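Local atomic coordinates of putative uncharacterized protein (Dictyostelium purpureum, PDB entry 4R12), a protein that probably serves as the nicastrin subunit, a putative substrate recruiter, of gamma-secretase, a complex that cleaves integral membrane proteins such as Notch receptors within the membrane. Residues I322-Q327 against P381-M386; Y340-H345 against V398-H403; T375-L380 against H403-S408. All blocks are in the same frame, centred on the assembly; numbering follows the deposited sequence.

Interaction 1: residues I322-Q327 against P381-M386; sequences IIELNQ and PPSSSM
Glu324 reaches from its strand into the turn formed by Ser383, Ser384 and Ser385, and both of its carboxylate oxygens are met there. Its CB already touches the second segment, 3.6 Å from Ser385 OG. From CB the chain runs out straight: CG is anti to the backbone N (chi1 -180°) and the following torsion is also extended, which carries the carboxylate to the backbone of the serines. At the tip, OE1 takes two hydrogen bonds from one residue. Ser385 OG lies 2.7 Å from Glu324 OE1, on its anti lone pair; Ser385 N, 2.8 Å from the same OE1, meets its syn side 34° out of the carboxylate plane. OE2 also has two donors. Ser384 N approaches the syn side of Glu324 OE2 at 2.8 Å, while Asn326 ND2, two residues along the strand direction, comes to Glu324 OE2 from above the plane at 2.9 Å, with that oxygen almost in its amide plane. Four donors on two oxygens fix the rotation of this buried group. Ser383 adds packing, its CB 3.3 Å from Glu324 OE1, while its hydroxyl turns back to Pro381 O. The Ser384 hydroxyl bonds instead to Glu271. Glu324 projects from strand 319-325, which runs between strands 214-220 and 397-401; Met218 of the former and Val399 of the latter touch both Glu324 and Ser385.

Interaction 2: residues Y340-H345 against V398-H403; sequences YSLYLH and VVITDH
Thr401 OG1 is gripped from two directions: His345 NE2 lies 3.0 Å away in a hydrogen bond whose donor is not settled, and His403 N donates to the same oxygen at 3.1 Å, closing an ST turn. The threonine torsion, with OG1 between the backbone N and the carbonyl carbon (chi1 82°), places the oxygen within reach of both. His345 NE2 also donates to His403 O at 2.9 Å; this acceptor lies within 1° of the imidazole plane, although the bond is bent to 138° at the hydrogen. The ring therefore bridges the end of strand 397-401 and the loop beyond it. With an alanine in place of His345, both ring bonds would go, and His403 O and Thr401 OG1 would probably lose their side-chain link to strand 339-347, leaving the loop past Thr401 freer to move. Beneath these side chains runs a regular antiparallel ladder within the nicastrin large lobe, whose family is grouped with the zinc exopeptidases. Tyr343 and Thr401 form one hydrogen-bonded pair, His345 and Val399 the next, and Leu344 with Ile400 is the non-hydrogen-bonded pair between them. The bond from Tyr343 N to Thr401 O is short at 2.6 Å and almost straight. On the face opposite the histidine, Leu344 lies side by side with Ile400, its CD2 3.7 Å from Ile400 CG1, and Leu358 of helix 352-362 touches both residues. On the histidine's own face, Tyr343 rests its CB 3.3 Å from His403 O.

Interaction 3: residues T375-L380 against H403-S408; sequences TTQTEL and HDYKYS
Asp404 presents its carboxylate to Thr375 and Thr376, where an ST turn shapes the loop that follows strand 370-374. Three hydrogen bonds make the first shell. Asp404 OD1 takes two of them: Thr375 OG1 comes to Asp404 OD1 at 2.7 Å, nearly in line with the C-O bond, and Thr376 N, also 2.7 Å from Asp404 OD1, meets the syn side from 30° out of the carboxylate plane. On Asp404 OD2 the syn lone pair receives Thr376 OG1 at 2.7 Å, so the peptide nitrogen and both threonine hydroxyls all point at one carboxylate. The aspartate reaches them because a chi1 of 170° swings CG away from the backbone N and beside the carbonyl carbon. Thr375 OG1 has a second role, accepting from Gln377 N at 3.1 Å; this bond defines the ST turn. Next to the carboxylate, Gln377 lays its amide flat over one face of Tyr405, the two planes only 4° apart. Its NE2 stands 3.6 Å above the ring, over the centre, and its CD lies 3.6 Å from Tyr405 CG; a bend at the second torsion of the glutamine brings the amide there. Farther out, Tyr405 is itself positioned by outside partners: its hydroxyl bonds to the backbone N of Glu126, and Trp127 meets the ring edge-to-face. Both segments are irregular loops near the protein surface. The Tyr405 backbone has a partner of its own: the buried His403 donates from ND1 to Tyr405 O at 2.7 Å, from well outside the carbonyl plane.

Overall arrangement
All three contacts lie in the nicastrin large lobe, on the same side of the chain's centre. Centres of interactions 1 and 2 are about 10 Å apart, those of 2 and 3 about 8 Å, and those of 1 and 3 about 12 Å. Along the chain their segments alternate: 322-327, 340-345, 375-380, 381-386, 398-403, then 403-408. Strand 397-401 ties the first two together, pairing parallel with strand 319-325 and antiparallel with strand 339-347. His403 belongs to both interactions 2 and 3, and Gln327 packs on Tyr407 between 1 and 3. The contacts thus join neighbouring strand ends, the loops beyond them and helix 385-389 into one continuous packed region of the lobe.

Interaction 1: residues I322-Q327 against P381-M386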
ATOM      1  N   ILE A 322      -8.184  19.351  -5.484  1.00 30.09           N
ATOM      2  CA  ILE A 322      -7.605  18.075  -5.088  1.00 29.44           C
ATOM      3  C   ILE A 322      -6.471  17.699  -6.027  1.00 26.68           C
ATOM      4  O   ILE A 322      -6.660  17.637  -7.241  1.00 29.29           O
ATOM      5  CB  ILE A 322      -8.660  16.948  -5.082  1.00 28.32           C
ATOM      6  CG1 ILE A 322      -9.720  17.225  -4.010  1.00 28.49           C
ATOM      7  CG2 ILE A 322      -7.988  15.603  -4.842  1.00 28.80           C
ATOM      8  CD1 ILE A 322     -10.873  16.225  -4.012  1.00 29.71           C
ATOM      9  N   ILE A 323      -5.294  17.465  -5.461  1.00 26.20           N
ATOM     10  CA  ILE A 323      -4.161  16.939  -6.202  1.00 24.27           C
ATOM     11  C   ILE A 323      -3.842  15.519  -5.695  1.00 24.52           C
ATOM     12  O   ILE A 323      -3.630  15.321  -4.497  1.00 25.17           O
ATOM     13  CB  ILE A 323      -2.910  17.836  -6.034  1.00 27.20           C
ATOM     14  CG1 ILE A 323      -3.265  19.311  -6.260  1.00 28.14           C
ATOM     15  CG2 ILE A 323      -1.786  17.395  -6.963  1.00 25.17           C
ATOM     16  CD1 ILE A 323      -3.650  19.621  -7.691  1.00 30.63           C
ATOM     17  N   GLU A 324      -3.803  14.544  -6.597  1.00 24.41           N
ATOM     18  CA  GLU A 324      -3.467  13.181  -6.216  1.00 24.34           C
ATOM     19  C   GLU A 324      -2.227  12.691  -6.948  1.00 23.67           C
ATOM     20  O   GLU A 324      -2.087  12.879  -8.156  1.00 24.72           O
ATOM     21  CB  GLU A 324      -4.626  12.214  -6.493  1.00 24.25           C
ATOM     22  CG  GLU A 324      -4.304  10.753  -6.098  1.00 24.25           C
ATOM     23  CD  GLU A 324      -5.470   9.810  -6.322  1.00 25.29           C
ATOM     24  OE1 GLU A 324      -6.553  10.297  -6.733  1.00 25.83           O
ATOM     25  OE2 GLU A 324      -5.303   8.580  -6.105  1.00 24.29           O
ATOM     26  N   LEU A 325      -1.328  12.062  -6.200  1.00 22.71           N
ATOM     27  CA  LEU A 325      -0.193  11.370  -6.787  1.00 21.56           C
ATOM     28  C   LEU A 325      -0.558   9.895  -6.955  1.00 22.44           C
ATOM     29  O   LEU A 325      -0.966   9.258  -6.002  1.00 23.36           O
ATOM     30  CB  LEU A 325       1.042  11.521  -5.898  1.00 20.49           C
ATOM     31  CG  LEU A 325       1.363  12.963  -5.512  1.00 22.15           C
ATOM     32  CD1 LEU A 325       2.673  12.979  -4.747  1.00 22.58           C
ATOM     33  CD2 LEU A 325       1.437  13.859  -6.755  1.00 23.65           C
ATOM     34  N   ASN A 326      -0.431   9.353  -8.162  1.00 21.80           N
ATOM     35  CA  ASN A 326      -0.836   7.968  -8.353  1.00 22.74           C
ATOM     36  C   ASN A 326      -0.018   7.274  -9.432  1.00 22.83           C
ATOM     37  O   ASN A 326      -0.381   7.294 -10.621  1.00 24.83           O
ATOM     38  CB  ASN A 326      -2.327   7.900  -8.683  1.00 23.41           C
ATOM     39  CG  ASN A 326      -2.906   6.516  -8.412  1.00 25.29           C
ATOM     40  OD1 ASN A 326      -2.433   5.527  -8.970  1.00 26.23           O
ATOM     41  ND2 ASN A 326      -3.892   6.437  -7.517  1.00 25.70           N
ATOM     42  N   GLN A 327       1.076   6.658  -8.972  1.00 20.75           N
ATOM     43  CA  GLN A 327       2.156   6.059  -9.780  1.00 20.35           C
ATOM     44  C   GLN A 327       2.939   7.117 -10.564  1.00 24.75           C
ATOM     45  O   GLN A 327       2.590   7.460 -11.702  1.00 24.05           O
ATOM     46  CB  GLN A 327       1.602   4.973 -10.718  1.00 22.28           C
ATOM     47  CG  GLN A 327       0.780   3.905  -9.987  1.00 22.93           C
ATOM     48  CD  GLN A 327       0.636   2.618 -10.796  1.00 23.22           C
ATOM     49  OE1 GLN A 327       1.430   1.683 -10.650  1.00 23.02           O
ATOM     50  NE2 GLN A 327      -0.358   2.581 -11.676  1.00 23.71           N
ATOM     51  N   PRO A 381      -8.168   7.084 -14.340  1.00 30.95           N
ATOM     52  CA  PRO A 381      -7.659   5.772 -13.925  1.00 28.64           C
ATOM     53  C   PRO A 381      -8.083   5.494 -12.491  1.00 27.25           C
ATOM     54  O   PRO A 381      -8.524   6.428 -11.826  1.00 26.26           O
ATOM     55  CB  PRO A 381      -6.140   5.936 -14.027  1.00 28.45           C
ATOM     56  CG  PRO A 381      -5.907   7.394 -13.747  1.00 27.91           C
ATOM     57  CD  PRO A 381      -7.114   8.112 -14.358  1.00 29.23           C
ATOM     58  N   PRO A 382      -7.974   4.236 -12.032  1.00 28.75           N
ATOM     59  CA  PRO A 382      -8.291   3.947 -10.630  1.00 27.95           C
ATOM     60  C   PRO A 382      -7.533   4.882  -9.700  1.00 26.10           C
ATOM     61  O   PRO A 382      -6.304   4.936  -9.760  1.00 26.24           O
ATOM     62  CB  PRO A 382      -7.815   2.500 -10.443  1.00 29.45           C
ATOM     63  CG  PRO A 382      -7.778   1.921 -11.799  1.00 28.93           C
ATOM     64  CD  PRO A 382      -7.477   3.050 -12.750  1.00 28.28           C
ATOM     65  N   SER A 383      -8.257   5.637  -8.884  1.00 25.93           N
ATOM     66  CA  SER A 383      -7.635   6.659  -8.054  1.00 26.20           C
ATOM     67  C   SER A 383      -8.541   7.038  -6.900  1.00 24.90           C
ATOM     68  O   SER A 383      -9.766   6.918  -6.994  1.00 27.50           O
ATOM     69  CB  SER A 383      -7.309   7.908  -8.879  1.00 26.54           C
ATOM     70  OG  SER A 383      -8.470   8.394  -9.529  1.00 27.15           O
ATOM     71  N   SER A 384      -7.921   7.497  -5.820  1.00 24.27           N
ATOM     72  CA  SER A 384      -8.625   7.908  -4.613  1.00 24.86           C
ATOM     73  C   SER A 384      -9.522   9.117  -4.842  1.00 26.53           C
ATOM     74  O   SER A 384     -10.480   9.339  -4.085  1.00 25.71           O
ATOM     75  CB  SER A 384      -7.613   8.212  -3.504  1.00 24.42           C
ATOM     76  OG  SER A 384      -6.962   7.015  -3.112  1.00 23.85           O
ATOM     77  N   SER A 385      -9.189   9.910  -5.862  1.00 25.20           N
ATOM     78  CA  SER A 385     -10.006  11.060  -6.243  1.00 25.69           C
ATOM     79  C   SER A 385     -11.422  10.636  -6.618  1.00 26.21           C
ATOM     80  O   SER A 385     -12.370  11.404  -6.479  1.00 27.80           O
ATOM     81  CB  SER A 385      -9.371  11.812  -7.414  1.00 25.42           C
ATOM     82  OG  SER A 385      -8.180  12.466  -7.018  1.00 26.06           O
ATOM     83  N   MET A 386     -11.556   9.410  -7.110  1.00 27.33           N
ATOM     84  CA  MET A 386     -12.869   8.865  -7.420  1.00 28.63           C
ATOM     85  C   MET A 386     -13.838   8.930  -6.236  1.00 31.14           C
ATOM     86  O   MET A 386     -15.051   9.101  -6.428  1.00 30.60           O
ATOM     87  CB  MET A 386     -12.743   7.423  -7.901  1.00 29.08           C
ATOM     88  CG  MET A 386     -12.131   7.295  -9.283  1.00 28.82           C
ATOM     89  SD  MET A 386     -11.982   5.571  -9.801  1.00 31.38           S
ATOM     90  CE  MET A 386     -11.753   5.776 -11.562  1.00 31.93           C
TER

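Interaction 2: residues Y340-H345 against V398-H403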
ATOM      1  N   TYR A 340      11.304  13.401 -19.208  1.00 36.50           N
ATOM      2  CA  TYR A 340      10.415  12.316 -18.808  1.00 33.91           C
ATOM      3  C   TYR A 340       9.004  12.854 -18.600  1.00 30.26           C
ATOM      4  O   TYR A 340       8.830  13.899 -17.965  1.00 33.27           O
ATOM      5  CB  TYR A 340      10.922  11.652 -17.523  1.00 30.70           C
ATOM      6  CG  TYR A 340      12.262  10.982 -17.670  1.00 34.08           C
ATOM      7  CD1 TYR A 340      12.369   9.698 -18.190  1.00 34.12           C
ATOM      8  CD2 TYR A 340      13.428  11.635 -17.291  1.00 37.43           C
ATOM      9  CE1 TYR A 340      13.591   9.082 -18.328  1.00 36.92           C
ATOM     10  CE2 TYR A 340      14.664  11.020 -17.421  1.00 37.47           C
ATOM     11  CZ  TYR A 340      14.740   9.747 -17.942  1.00 39.68           C
ATOM     12  OH  TYR A 340      15.966   9.136 -18.077  1.00 40.92           O
ATOM     13  N   SER A 341       8.000  12.145 -19.112  1.00 30.78           N
ATOM     14  CA  SER A 341       6.622  12.634 -19.054  1.00 29.40           C
ATOM     15  C   SER A 341       5.841  12.105 -17.875  1.00 29.17           C
ATOM     16  O   SER A 341       5.819  10.894 -17.629  1.00 27.80           O
ATOM     17  CB  SER A 341       5.863  12.255 -20.331  1.00 32.84           C
ATOM     18  OG  SER A 341       6.546  12.694 -21.485  1.00 33.95           O
ATOM     19  N   LEU A 342       5.183  13.014 -17.156  1.00 27.37           N
ATOM     20  CA  LEU A 342       4.109  12.634 -16.248  1.00 26.54           C
ATOM     21  C   LEU A 342       2.816  13.107 -16.868  1.00 29.43           C
ATOM     22  O   LEU A 342       2.803  14.093 -17.599  1.00 28.88           O
ATOM     23  CB  LEU A 342       4.297  13.236 -14.848  1.00 24.51           C
ATOM     24  CG  LEU A 342       5.458  12.665 -14.031  1.00 26.96           C
ATOM     25  CD1 LEU A 342       5.622  13.442 -12.698  1.00 24.60           C
ATOM     26  CD2 LEU A 342       5.284  11.155 -13.758  1.00 24.53           C
ATOM     27  N   TYR A 343       1.730  12.412 -16.562  1.00 26.98           N
ATOM     28  CA  TYR A 343       0.460  12.640 -17.239  1.00 29.09           C
ATOM     29  C   TYR A 343      -0.572  13.192 -16.274  1.00 27.81           C
ATOM     30  O   TYR A 343      -0.650  12.779 -15.125  1.00 26.47           O
ATOM     31  CB  TYR A 343      -0.028  11.341 -17.884  1.00 26.23           C
ATOM     32  CG  TYR A 343       0.818  10.970 -19.074  1.00 28.02           C
ATOM     33  CD1 TYR A 343       1.978  10.213 -18.925  1.00 28.02           C
ATOM     34  CD2 TYR A 343       0.483  11.417 -20.349  1.00 31.13           C
ATOM     35  CE1 TYR A 343       2.773   9.895 -20.027  1.00 30.27           C
ATOM     36  CE2 TYR A 343       1.264  11.110 -21.445  1.00 31.95           C
ATOM     37  CZ  TYR A 343       2.403  10.346 -21.279  1.00 31.14           C
ATOM     38  OH  TYR A 343       3.167  10.042 -22.383  1.00 34.10           O
ATOM     39  N   LEU A 344      -1.334  14.166 -16.744  1.00 27.95           N
ATOM     40  CA  LEU A 344      -2.314  14.838 -15.907  1.00 29.27           C
ATOM     41  C   LEU A 344      -3.715  14.379 -16.276  1.00 32.04           C
ATOM     42  O   LEU A 344      -4.194  14.664 -17.372  1.00 32.41           O
ATOM     43  CB  LEU A 344      -2.189  16.363 -16.058  1.00 29.78           C
ATOM     44  CG  LEU A 344      -0.830  16.920 -15.622  1.00 31.84           C
ATOM     45  CD1 LEU A 344      -0.811  18.437 -15.768  1.00 30.14           C
ATOM     46  CD2 LEU A 344      -0.477  16.509 -14.183  1.00 26.81           C
ATOM     47  N   HIS A 345      -4.360  13.643 -15.374  1.00 29.31           N
ATOM     48  CA  HIS A 345      -5.725  13.186 -15.601  1.00 29.77           C
ATOM     49  C   HIS A 345      -6.649  14.046 -14.766  1.00 31.99           C
ATOM     50  O   HIS A 345      -6.589  14.010 -13.543  1.00 29.81           O
ATOM     51  CB  HIS A 345      -5.875  11.699 -15.232  1.00 26.83           C
ATOM     52  CG  HIS A 345      -4.847  10.822 -15.878  1.00 26.46           C
ATOM     53  ND1 HIS A 345      -5.163   9.901 -16.850  1.00 28.88           N
ATOM     54  CD2 HIS A 345      -3.505  10.752 -15.711  1.00 26.45           C
ATOM     55  CE1 HIS A 345      -4.061   9.288 -17.248  1.00 27.79           C
ATOM     56  NE2 HIS A 345      -3.041   9.785 -16.574  1.00 25.63           N
ATOM     57  N   VAL A 398      -6.904  16.912 -10.058  1.00 28.22           N
ATOM     58  CA  VAL A 398      -5.789  16.553 -10.915  1.00 27.43           C
ATOM     59  C   VAL A 398      -5.122  15.311 -10.364  1.00 26.31           C
ATOM     60  O   VAL A 398      -4.566  15.332  -9.262  1.00 26.59           O
ATOM     61  CB  VAL A 398      -4.749  17.677 -11.022  1.00 28.43           C
ATOM     62  CG1 VAL A 398      -3.614  17.246 -11.944  1.00 30.02           C
ATOM     63  CG2 VAL A 398      -5.401  18.985 -11.525  1.00 30.44           C
ATOM     64  N   VAL A 399      -5.210  14.230 -11.124  1.00 27.20           N
ATOM     65  CA  VAL A 399      -4.512  13.005 -10.785  1.00 27.69           C
ATOM     66  C   VAL A 399      -3.236  12.949 -11.623  1.00 26.31           C
ATOM     67  O   VAL A 399      -3.284  12.962 -12.848  1.00 26.11           O
ATOM     68  CB  VAL A 399      -5.392  11.764 -11.033  1.00 26.59           C
ATOM     69  CG1 VAL A 399      -4.672  10.496 -10.619  1.00 24.84           C
ATOM     70  CG2 VAL A 399      -6.717  11.900 -10.275  1.00 26.16           C
ATOM     71  N   ILE A 400      -2.093  12.914 -10.953  1.00 25.00           N
ATOM     72  CA  ILE A 400      -0.808  12.874 -11.633  1.00 24.96           C
ATOM     73  C   ILE A 400      -0.271  11.438 -11.689  1.00 25.24           C
ATOM     74  O   ILE A 400      -0.102  10.812 -10.652  1.00 23.44           O
ATOM     75  CB  ILE A 400       0.226  13.780 -10.919  1.00 24.30           C
ATOM     76  CG1 ILE A 400      -0.322  15.207 -10.760  1.00 24.60           C
ATOM     77  CG2 ILE A 400       1.553  13.762 -11.659  1.00 24.00           C
ATOM     78  CD1 ILE A 400       0.679  16.197 -10.106  1.00 25.28           C
ATOM     79  N   THR A 401      -0.009  10.931 -12.894  1.00 24.15           N
ATOM     80  CA  THR A 401       0.492   9.568 -13.071  1.00 24.28           C
ATOM     81  C   THR A 401       1.632   9.534 -14.073  1.00 24.88           C
ATOM     82  O   THR A 401       1.954  10.549 -14.697  1.00 26.83           O
ATOM     83  CB  THR A 401      -0.616   8.588 -13.595  1.00 23.59           C
ATOM     84  OG1 THR A 401      -0.734   8.716 -15.019  1.00 25.10           O
ATOM     85  CG2 THR A 401      -1.971   8.863 -12.950  1.00 24.23           C
ATOM     86  N   ASP A 402       2.217   8.353 -14.251  1.00 23.01           N
ATOM     87  CA  ASP A 402       3.294   8.171 -15.220  1.00 21.79           C
ATOM     88  C   ASP A 402       2.824   7.457 -16.487  1.00 24.73           C
ATOM     89  O   ASP A 402       3.638   6.889 -17.228  1.00 25.77           O
ATOM     90  CB  ASP A 402       4.470   7.410 -14.602  1.00 23.69           C
ATOM     91  CG  ASP A 402       4.067   6.081 -14.006  1.00 25.02           C
ATOM     92  OD1 ASP A 402       2.958   5.579 -14.326  1.00 23.36           O
ATOM     93  OD2 ASP A 402       4.867   5.550 -13.199  1.00 23.26           O
ATOM     94  N   HIS A 403       1.520   7.491 -16.745  1.00 23.52           N
ATOM     95  CA  HIS A 403       0.983   6.830 -17.930  1.00 24.97           C
ATOM     96  C   HIS A 403      -0.197   7.590 -18.526  1.00 26.15           C
ATOM     97  O   HIS A 403      -0.996   8.204 -17.808  1.00 26.45           O
ATOM     98  CB  HIS A 403       0.539   5.402 -17.584  1.00 25.46           C
ATOM     99  CG  HIS A 403      -0.474   5.351 -16.478  1.00 25.10           C
ATOM    100  ND1 HIS A 403      -1.830   5.211 -16.709  1.00 24.88           N
ATOM    101  CD2 HIS A 403      -0.335   5.474 -15.139  1.00 24.14           C
ATOM    102  CE1 HIS A 403      -2.474   5.229 -15.556  1.00 27.03           C
ATOM    103  NE2 HIS A 403      -1.591   5.391 -14.586  1.00 24.15           N
TER

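Interaction 3: residues T375-L380 against H403-S408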
ATOM      1  N   THR A 375      -3.698  13.447 -20.686  1.00 32.41           N
ATOM      2  CA  THR A 375      -4.122  12.113 -21.075  1.00 32.42           C
ATOM      3  C   THR A 375      -5.029  12.173 -22.315  1.00 35.12           C
ATOM      4  O   THR A 375      -5.583  13.230 -22.638  1.00 36.32           O
ATOM      5  CB  THR A 375      -4.847  11.400 -19.917  1.00 30.70           C
ATOM      6  OG1 THR A 375      -5.145  10.060 -20.303  1.00 30.94           O
ATOM      7  CG2 THR A 375      -6.144  12.127 -19.539  1.00 30.98           C
ATOM      8  N   THR A 376      -5.151  11.045 -23.019  1.00 32.33           N
ATOM      9  CA  THR A 376      -6.057  10.921 -24.170  1.00 34.82           C
ATOM     10  C   THR A 376      -7.303  10.137 -23.763  1.00 35.38           C
ATOM     11  O   THR A 376      -8.260   9.971 -24.543  1.00 32.36           O
ATOM     12  CB  THR A 376      -5.361  10.222 -25.363  1.00 35.68           C
ATOM     13  OG1 THR A 376      -4.942   8.904 -24.977  1.00 34.41           O
ATOM     14  CG2 THR A 376      -4.144  11.021 -25.817  1.00 36.19           C
ATOM     15  N   GLN A 377      -7.285   9.652 -22.524  1.00 33.25           N
ATOM     16  CA  GLN A 377      -8.360   8.819 -22.025  1.00 33.46           C
ATOM     17  C   GLN A 377      -9.485   9.689 -21.487  1.00 32.78           C
ATOM     18  O   GLN A 377      -9.248  10.783 -20.974  1.00 33.26           O
ATOM     19  CB  GLN A 377      -7.824   7.855 -20.949  1.00 31.94           C
ATOM     20  CG  GLN A 377      -6.781   6.867 -21.499  1.00 31.04           C
ATOM     21  CD  GLN A 377      -7.280   6.121 -22.753  1.00 32.91           C
ATOM     22  OE1 GLN A 377      -6.762   6.318 -23.852  1.00 34.93           O
ATOM     23  NE2 GLN A 377      -8.276   5.261 -22.578  1.00 31.59           N
ATOM     24  N   THR A 378     -10.717   9.204 -21.626  1.00 34.89           N
ATOM     25  CA  THR A 378     -11.883   9.971 -21.203  1.00 35.02           C
ATOM     26  C   THR A 378     -12.476   9.476 -19.891  1.00 37.43           C
ATOM     27  O   THR A 378     -13.531   9.954 -19.462  1.00 38.14           O
ATOM     28  CB  THR A 378     -12.969   9.958 -22.278  1.00 38.04           C
ATOM     29  OG1 THR A 378     -13.224   8.607 -22.687  1.00 38.48           O
ATOM     30  CG2 THR A 378     -12.512  10.767 -23.476  1.00 37.59           C
ATOM     31  N   GLU A 379     -11.806   8.497 -19.283  1.00 35.11           N
ATOM     32  CA  GLU A 379     -12.111   8.039 -17.935  1.00 33.81           C
ATOM     33  C   GLU A 379     -10.868   8.224 -17.068  1.00 30.65           C
ATOM     34  O   GLU A 379      -9.757   7.966 -17.529  1.00 31.11           O
ATOM     35  CB  GLU A 379     -12.540   6.567 -17.921  1.00 35.58           C
ATOM     36  CG  GLU A 379     -13.799   6.244 -18.713  1.00 38.71           C
ATOM     37  CD  GLU A 379     -14.206   4.782 -18.566  1.00 41.14           C
ATOM     38  OE1 GLU A 379     -13.552   4.051 -17.786  1.00 34.64           O
ATOM     39  OE2 GLU A 379     -15.175   4.358 -19.230  1.00 43.79           O
ATOM     40  N   LEU A 380     -11.044   8.694 -15.838  1.00 30.70           N
ATOM     41  CA  LEU A 380      -9.942   8.690 -14.878  1.00 31.52           C
ATOM     42  C   LEU A 380      -9.468   7.260 -14.623  1.00 31.94           C
ATOM     43  O   LEU A 380     -10.262   6.327 -14.698  1.00 29.73           O
ATOM     44  CB  LEU A 380     -10.362   9.319 -13.550  1.00 33.59           C
ATOM     45  CG  LEU A 380     -10.541  10.828 -13.410  1.00 33.21           C
ATOM     46  CD1 LEU A 380     -10.705  11.111 -11.943  1.00 30.06           C
ATOM     47  CD2 LEU A 380      -9.342  11.606 -13.964  1.00 33.28           C
ATOM     48  N   HIS A 403       1.520   7.491 -16.745  1.00 23.52           N
ATOM     49  CA  HIS A 403       0.983   6.830 -17.930  1.00 24.97           C
ATOM     50  C   HIS A 403      -0.197   7.590 -18.526  1.00 26.15           C
ATOM     51  O   HIS A 403      -0.996   8.204 -17.808  1.00 26.45           O
ATOM     52  CB  HIS A 403       0.539   5.402 -17.584  1.00 25.46           C
ATOM     53  CG  HIS A 403      -0.474   5.351 -16.478  1.00 25.10           C
ATOM     54  ND1 HIS A 403      -1.830   5.211 -16.709  1.00 24.88           N
ATOM     55  CD2 HIS A 403      -0.335   5.474 -15.139  1.00 24.14           C
ATOM     56  CE1 HIS A 403      -2.474   5.229 -15.556  1.00 27.03           C
ATOM     57  NE2 HIS A 403      -1.591   5.391 -14.586  1.00 24.15           N
ATOM     58  N   ASP A 404      -0.319   7.520 -19.846  1.00 26.95           N
ATOM     59  CA  ASP A 404      -1.493   8.055 -20.528  1.00 28.56           C
ATOM     60  C   ASP A 404      -2.644   7.067 -20.346  1.00 27.17           C
ATOM     61  O   ASP A 404      -3.617   7.349 -19.630  1.00 27.69           O
ATOM     62  CB  ASP A 404      -1.193   8.303 -22.008  1.00 29.83           C
ATOM     63  CG  ASP A 404      -2.453   8.622 -22.824  1.00 33.58           C
ATOM     64  OD1 ASP A 404      -3.445   9.107 -22.232  1.00 33.59           O
ATOM     65  OD2 ASP A 404      -2.446   8.387 -24.047  1.00 35.75           O
ATOM     66  N   TYR A 405      -2.533   5.905 -20.978  1.00 27.76           N
ATOM     67  CA  TYR A 405      -3.528   4.848 -20.784  1.00 28.12           C
ATOM     68  C   TYR A 405      -2.907   3.673 -19.996  1.00 26.43           C
ATOM     69  O   TYR A 405      -2.847   3.717 -18.764  1.00 26.85           O
ATOM     70  CB  TYR A 405      -4.094   4.400 -22.146  1.00 28.86           C
ATOM     71  CG  TYR A 405      -5.171   3.328 -22.088  1.00 30.93           C
ATOM     72  CD1 TYR A 405      -5.809   3.007 -20.896  1.00 31.01           C
ATOM     73  CD2 TYR A 405      -5.540   2.624 -23.236  1.00 32.71           C
ATOM     74  CE1 TYR A 405      -6.783   2.016 -20.839  1.00 32.44           C
ATOM     75  CE2 TYR A 405      -6.517   1.630 -23.192  1.00 34.52           C
ATOM     76  CZ  TYR A 405      -7.131   1.331 -21.986  1.00 33.57           C
ATOM     77  OH  TYR A 405      -8.091   0.351 -21.925  1.00 34.46           O
ATOM     78  N   LYS A 406      -2.460   2.633 -20.701  1.00 28.47           N
ATOM     79  CA  LYS A 406      -1.833   1.454 -20.079  1.00 29.57           C
ATOM     80  C   LYS A 406      -0.755   1.841 -19.048  1.00 27.93           C
ATOM     81  O   LYS A 406       0.107   2.677 -19.324  1.00 26.05           O
ATOM     82  CB  LYS A 406      -1.227   0.560 -21.180  1.00 30.83           C
ATOM     83  CG  LYS A 406      -0.275  -0.526 -20.709  1.00 34.17           C
ATOM     84  CD  LYS A 406       0.265  -1.368 -21.899  1.00 35.65           C
ATOM     85  CE  LYS A 406       1.088  -2.569 -21.392  1.00 40.81           C
ATOM     86  NZ  LYS A 406       1.073  -3.724 -22.339  1.00 44.68           N
ATOM     87  N   TYR A 407      -0.827   1.247 -17.859  1.00 28.27           N
ATOM     88  CA  TYR A 407       0.155   1.499 -16.800  1.00 26.39           C
ATOM     89  C   TYR A 407       1.591   1.422 -17.309  1.00 24.25           C
ATOM     90  O   TYR A 407       1.931   0.525 -18.079  1.00 24.93           O
ATOM     91  CB  TYR A 407      -0.007   0.473 -15.660  1.00 25.54           C
ATOM     92  CG  TYR A 407      -1.141   0.707 -14.681  1.00 25.07           C
ATOM     93  CD1 TYR A 407      -1.875   1.890 -14.679  1.00 24.85           C
ATOM     94  CD2 TYR A 407      -1.456  -0.259 -13.727  1.00 25.01           C
ATOM     95  CE1 TYR A 407      -2.907   2.092 -13.755  1.00 26.18           C
ATOM     96  CE2 TYR A 407      -2.475  -0.064 -12.802  1.00 24.71           C
ATOM     97  CZ  TYR A 407      -3.203   1.109 -12.827  1.00 24.28           C
ATOM     98  OH  TYR A 407      -4.212   1.295 -11.901  1.00 25.26           O
ATOM     99  N   SER A 408       2.436   2.354 -16.884  1.00 24.33           N
ATOM    100  CA  SER A 408       3.861   2.226 -17.145  1.00 24.29           C
ATOM    101  C   SER A 408       4.497   1.170 -16.217  1.00 23.19           C
ATOM    102  O   SER A 408       5.442   0.486 -16.598  1.00 24.65           O
ATOM    103  CB  SER A 408       4.552   3.588 -16.977  1.00 25.93           C
ATOM    104  OG  SER A 408       4.027   4.507 -17.937  1.00 30.55           O
TER